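PDB 7DRG: PA0821 from Pseudomonas aeruginosa, which probably acts as the immunity protein, or antitoxin, that protects the producing bacterium against a putative type VI secretion effector with a VRR-NUC domain. Local coordinates for residues A252-S257 / N294-G299; G245-L250 / F259-Y264. All blocks are in the same frame, centred on the assembly; numbering follows the deposited sequence.

Interaction 1: residues A252-S257 / N294-G299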
loop_
_atom_site.group_PDB
_atom_site.type_symbol
_atom_site.label_atom_id
_atom_site.label_comp_id
_atom_site.label_asym_id
_atom_site.label_seq_id
_atom_site.Cartn_x
_atom_site.Cartn_y
_atom_site.Cartn_z
ATOM N N ALA B 252 8.044 15.201 31.796
ATOM C CA ALA B 252 9.380 14.641 31.965
ATOM C C ALA B 252 9.804 13.764 30.788
ATOM O O ALA B 252 11.007 13.547 30.599
ATOM C CB ALA B 252 9.449 13.832 33.262
ATOM N N GLN B 253 8.855 13.255 29.998
ATOM C CA GLN B 253 9.170 12.390 28.871
ATOM C C GLN B 253 9.036 13.067 27.516
ATOM O O GLN B 253 9.342 12.440 26.498
ATOM C CB GLN B 253 8.255 11.153 28.878
ATOM C CG GLN B 253 8.208 10.399 30.188
ATOM C CD GLN B 253 7.052 9.424 30.239
ATOM O OE1 GLN B 253 6.072 9.641 30.955
ATOM N NE2 GLN B 253 7.156 8.342 29.480
ATOM N N LEU B 254 8.563 14.308 27.465
ATOM C CA LEU B 254 8.243 14.962 26.198
ATOM C C LEU B 254 8.904 16.332 26.160
ATOM O O LEU B 254 8.341 17.306 26.690
ATOM C CB LEU B 254 6.733 15.080 26.020
ATOM C CG LEU B 254 5.977 13.761 26.199
ATOM C CD1 LEU B 254 4.493 14.040 26.417
ATOM C CD2 LEU B 254 6.201 12.824 25.011
ATOM N N PRO B 255 10.070 16.451 25.528
ATOM C CA PRO B 255 10.833 17.707 25.592
ATOM C C PRO B 255 10.010 18.907 25.151
ATOM O O PRO B 255 9.382 18.900 24.086
ATOM C CB PRO B 255 12.007 17.449 24.644
ATOM C CG PRO B 255 12.180 15.966 24.674
ATOM C CD PRO B 255 10.796 15.396 24.801
ATOM N N SER B 256 10.023 19.954 25.986
ATOM C CA SER B 256 9.227 21.151 25.727
ATOM C C SER B 256 9.704 21.915 24.500
ATOM O O SER B 256 9.003 22.830 24.052
ATOM C CB SER B 256 9.227 22.072 26.950
ATOM O OG SER B 256 10.547 22.429 27.316
ATOM N N SER B 257 10.860 21.551 23.941
ATOM C CA SER B 257 11.285 22.120 22.667
ATOM C C SER B 257 10.357 21.701 21.536
ATOM O O SER B 257 10.242 22.410 20.527
ATOM C CB SER B 257 12.723 21.697 22.351
ATOM O OG SER B 257 12.871 20.288 22.310
ATOM N N ASN B 294 3.655 8.298 21.738
ATOM C CA ASN B 294 3.048 6.974 21.818
ATOM C C ASN B 294 3.737 6.119 22.871
ATOM O O ASN B 294 3.081 5.348 23.580
ATOM C CB ASN B 294 3.093 6.300 20.444
ATOM C CG ASN B 294 2.597 4.861 20.468
ATOM O OD1 ASN B 294 1.397 4.600 20.368
ATOM N ND2 ASN B 294 3.530 3.916 20.570
ATOM N N HIS B 295 5.063 6.246 22.991
ATOM C CA HIS B 295 5.787 5.500 24.016
ATOM C C HIS B 295 5.322 5.893 25.415
ATOM O O HIS B 295 5.135 5.030 26.282
ATOM C CB HIS B 295 7.288 5.730 23.853
ATOM C CG HIS B 295 8.132 4.825 24.694
ATOM N ND1 HIS B 295 8.340 3.499 24.382
ATOM C CD2 HIS B 295 8.817 5.055 25.840
ATOM C CE1 HIS B 295 9.118 2.951 25.298
ATOM N NE2 HIS B 295 9.424 3.875 26.193
ATOM N N ALA B 296 5.112 7.192 25.645
ATOM C CA ALA B 296 4.686 7.662 26.962
ATOM C C ALA B 296 3.260 7.240 27.300
ATOM O O ALA B 296 2.932 7.075 28.481
ATOM C CB ALA B 296 4.801 9.186 27.039
ATOM N N LEU B 297 2.400 7.068 26.297
ATOM C CA LEU B 297 0.981 6.837 26.531
ATOM C C LEU B 297 0.511 5.423 26.216
ATOM O O LEU B 297 -0.664 5.124 26.439
ATOM C CB LEU B 297 0.147 7.832 25.714
ATOM C CG LEU B 297 0.340 9.309 26.058
ATOM C CD1 LEU B 297 -0.619 10.174 25.247
ATOM C CD2 LEU B 297 0.144 9.543 27.549
ATOM N N LYS B 298 1.373 4.538 25.713
ATOM C CA LYS B 298 0.859 3.245 25.276
ATOM C C LYS B 298 0.341 2.396 26.430
ATOM O O LYS B 298 -0.404 1.438 26.192
ATOM C CB LYS B 298 1.922 2.486 24.487
ATOM C CG LYS B 298 3.184 2.159 25.247
ATOM C CD LYS B 298 4.195 1.562 24.281
ATOM C CE LYS B 298 5.403 0.992 24.994
ATOM N NZ LYS B 298 6.359 0.428 24.005
ATOM N N GLY B 299 0.700 2.733 27.669
ATOM C CA GLY B 299 0.114 2.076 28.823
ATOM C C GLY B 299 -1.373 2.315 28.983
ATOM O O GLY B 299 -2.039 1.548 29.687
#
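Ala296 pushes its methyl group into the angle between Gln253 and Leu254, and these three residues carry the contact. The firmer half is at Gln253: the flat terminal amide lies over the methyl, so that Ala296 CB meets its face rather than its rim, 3.9 Å from Gln253 CD. Gln253 gets there by turning CG away from its own carbonyl carbon (chi1 -52°) and then running out extended, which carries the amide across to the helix. The backbones stay well apart, with 6.8 Å between Gln253 CA and Ala296 CA. Leu254 reaches the same methyl from a direction nearly at right angles to the amide, and more loosely, with 4.4 Å between Leu254 CD2 and Ala296 CB. The two residues also differ in setting: Leu254 is buried on the side of the neighbouring strand 259-264, whereas Gln253 sits at the solvent-exposed margin.

In the fold, 252-257 is the loop that leads out of helix 247-251 into strand 259-264, and it lies beside the C-terminal part of helix 288-297. This is plain helix-to-loop packing, without polar pairing across it. Several polar groups of the two segments bond elsewhere. Asn294 directs its CB away from the loop, and its ND2 is hydrogen-bonded to Asp332 OD1. At the far end of the loop, where Pro255 already rests on Leu345 of helix 338-348, the backbone oxygen of Ser256 accepts a hydrogen bond from Arg361 NH2. On the helix side, the His295 side chain touches Asp335 and, in helix 338-348, Ile338.

Interaction 2: residues G245-L250 / F259-Y264; sequences GGLDAL and FAFYRY
The Phe261 ring receives Leu247 at a slant: Leu247 CD1 comes within 3.8 Å of Phe261 CD2, approaching neither squarely over a face nor at the rim. The two side chains run past each other in opposite directions, which brings the leucine branch beside the near part of the ring. Further round, Leu250 follows at longer range, its CB 4.6 Å from Phe261 CE2, while Ile270 of strand 267-272 packs on the same phenylalanine. The other flat group, the guanidinium of Arg263, takes no part. Leu247 CD2 instead lies against the arginine's aliphatic stem, 3.8 Å from Arg263 CD and slightly farther from Arg263 CG. Leu247 thus spreads its two methyls over two neighbours, and chi1 near -170° sets CG opposite the backbone N so that the fork opens toward the strand.

Leu247 stands in the first turn of helix 247-251. Gly245 ends the preceding helix in a Schellman motif, with phi at 111°, and Gly246 follows directly as N-cap of the new one; its carbonyl oxygen accepts the amide of Leu250 at 3.1 Å between Gly246 O and Leu250 N. The partner strand, 259-264, forms an antiparallel hairpin with 267-272, and this helix lies against the side bearing Phe261. Tyr262 points the other way, onto Leu163 and Ile167 of helix 161-173, and its OH is hydrogen-bonded to Gln271 OE1 and Leu358 N. Leu362, the last residue of the chain, makes a backbone hydrogen bond with Phe261 and also touches Leu247, while Arg263 is exposed.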
loop_
_atom_site.group_PDB
_atom_site.type_symbol
_atom_site.label_atom_id
_atom_site.label_comp_id
_atom_site.label_asym_id
_atom_site.label_seq_id
_atom_site.Cartn_x
_atom_site.Cartn_y
_atom_site.Cartn_z
ATOM N N GLY B 245 0.113 8.677 34.434
ATOM C CA GLY B 245 1.153 9.103 35.345
ATOM C C GLY B 245 1.031 10.532 35.825
ATOM O O GLY B 245 1.784 10.929 36.722
ATOM N N GLY B 246 0.108 11.313 35.275
ATOM C CA GLY B 246 -0.012 12.710 35.633
ATOM C C GLY B 246 0.780 13.615 34.704
ATOM O O GLY B 246 1.670 13.186 33.972
ATOM N N LEU B 247 0.438 14.905 34.754
ATOM C CA LEU B 247 1.035 15.865 33.830
ATOM C C LEU B 247 2.531 16.034 34.081
ATOM O O LEU B 247 3.313 16.145 33.131
ATOM C CB LEU B 247 0.308 17.206 33.932
ATOM C CG LEU B 247 0.632 18.265 32.876
ATOM C CD1 LEU B 247 0.521 17.697 31.463
ATOM C CD2 LEU B 247 -0.286 19.472 33.047
ATOM N N ASP B 248 2.950 16.054 35.349
ATOM C CA ASP B 248 4.375 16.162 35.654
ATOM C C ASP B 248 5.160 15.018 35.025
ATOM O O ASP B 248 6.208 15.231 34.403
ATOM C CB ASP B 248 4.593 16.187 37.169
ATOM C CG ASP B 248 4.112 17.474 37.810
ATOM O OD1 ASP B 248 4.012 18.497 37.097
ATOM O OD2 ASP B 248 3.838 17.464 39.032
ATOM N N ALA B 249 4.656 13.789 35.166
ATOM C CA ALA B 249 5.370 12.629 34.644
ATOM C C ALA B 249 5.423 12.627 33.120
ATOM O O ALA B 249 6.371 12.087 32.539
ATOM C CB ALA B 249 4.718 11.345 35.155
ATOM N N LEU B 250 4.426 13.220 32.454
ATOM C CA LEU B 250 4.449 13.261 30.993
ATOM C C LEU B 250 5.420 14.318 30.479
ATOM O O LEU B 250 6.158 14.071 29.519
ATOM C CB LEU B 250 3.046 13.525 30.442
ATOM C CG LEU B 250 2.051 12.366 30.492
ATOM C CD1 LEU B 250 0.713 12.803 29.915
ATOM C CD2 LEU B 250 2.593 11.155 29.736
ATOM N N PHE B 259 7.182 19.541 22.296
ATOM C CA PHE B 259 5.853 19.193 22.780
ATOM C C PHE B 259 5.287 20.360 23.569
ATOM O O PHE B 259 5.982 20.947 24.408
ATOM C CB PHE B 259 5.890 17.929 23.642
ATOM C CG PHE B 259 6.310 16.700 22.886
ATOM C CD1 PHE B 259 7.651 16.406 22.699
ATOM C CD2 PHE B 259 5.362 15.842 22.346
ATOM C CE1 PHE B 259 8.042 15.281 21.995
ATOM C CE2 PHE B 259 5.744 14.716 21.640
ATOM C CZ PHE B 259 7.084 14.432 21.461
ATOM N N ALA B 260 4.036 20.703 23.280
ATOM C CA ALA B 260 3.318 21.741 24.000
ATOM C C ALA B 260 2.118 21.124 24.701
ATOM O O ALA B 260 1.559 20.119 24.249
ATOM C CB ALA B 260 2.853 22.864 23.064
ATOM N N PHE B 261 1.727 21.737 25.814
ATOM C CA PHE B 261 0.626 21.251 26.630
ATOM C C PHE B 261 -0.375 22.374 26.829
ATOM O O PHE B 261 -0.006 23.484 27.227
ATOM C CB PHE B 261 1.129 20.723 27.976
ATOM C CG PHE B 261 2.126 19.617 27.835
ATOM C CD1 PHE B 261 3.459 19.899 27.594
ATOM C CD2 PHE B 261 1.726 18.293 27.902
ATOM C CE1 PHE B 261 4.377 18.878 27.437
ATOM C CE2 PHE B 261 2.640 17.270 27.756
ATOM C CZ PHE B 261 3.967 17.563 27.521
ATOM N N TYR B 262 -1.632 22.088 26.520
ATOM C CA TYR B 262 -2.718 23.040 26.682
ATOM C C TYR B 262 -3.667 22.491 27.731
ATOM O O TYR B 262 -4.413 21.536 27.478
ATOM C CB TYR B 262 -3.431 23.297 25.354
ATOM C CG TYR B 262 -2.500 23.780 24.269
ATOM C CD1 TYR B 262 -2.081 25.107 24.221
ATOM C CD2 TYR B 262 -2.020 22.902 23.306
ATOM C CE1 TYR B 262 -1.222 25.544 23.237
ATOM C CE2 TYR B 262 -1.164 23.332 22.312
ATOM C CZ TYR B 262 -0.767 24.649 22.280
ATOM O OH TYR B 262 0.091 25.074 21.290
ATOM N N ARG B 263 -3.639 23.101 28.908
ATOM C CA ARG B 263 -4.608 22.785 29.946
ATOM C C ARG B 263 -5.865 23.589 29.662
ATOM O O ARG B 263 -5.912 24.799 29.880
ATOM C CB ARG B 263 -4.041 23.084 31.332
ATOM C CG ARG B 263 -3.474 21.849 32.012
ATOM C CD ARG B 263 -2.924 22.125 33.411
ATOM N NE ARG B 263 -3.930 22.678 34.309
ATOM C CZ ARG B 263 -3.795 23.828 34.959
ATOM N NH1 ARG B 263 -2.683 24.544 34.823
ATOM N NH2 ARG B 263 -4.766 24.255 35.753
ATOM N N TYR B 264 -6.862 22.924 29.111
ATOM C CA TYR B 264 -8.222 23.406 29.188
ATOM C C TYR B 264 -8.756 22.900 30.532
ATOM O O TYR B 264 -8.002 22.361 31.348
ATOM C CB TYR B 264 -9.003 22.959 27.950
ATOM C CG TYR B 264 -9.230 21.478 27.907
ATOM C CD1 TYR B 264 -8.271 20.614 27.386
ATOM C CD2 TYR B 264 -10.398 20.938 28.418
ATOM C CE1 TYR B 264 -8.483 19.265 27.379
ATOM C CE2 TYR B 264 -10.618 19.599 28.419
ATOM C CZ TYR B 264 -9.662 18.758 27.891
ATOM O OH TYR B 264 -9.898 17.414 27.902
#

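In the fold
Along the chain the four segments alternate: 245-250 and 259-264 of interaction 2 enclose the loop 252-257 of interaction 1, and 294-299 comes last. The centres of the two contacts are about 9 Å apart, and apolar side chains join them. Leu254 bridges loop to strand, with its CB 3.6 Å from Phe259 CG and its CD1 3.7 Å from Phe261 CZ. Leu250 bridges helix to helix, its CD2 lying 3.7 Å from Leu297 CD2 and 4.0 Å from Ala296 CB. Both contacts lie about 20 Å from the chain's centre, inside the VRR-NUC immunity family region, and the other chain of the assembly touches neither.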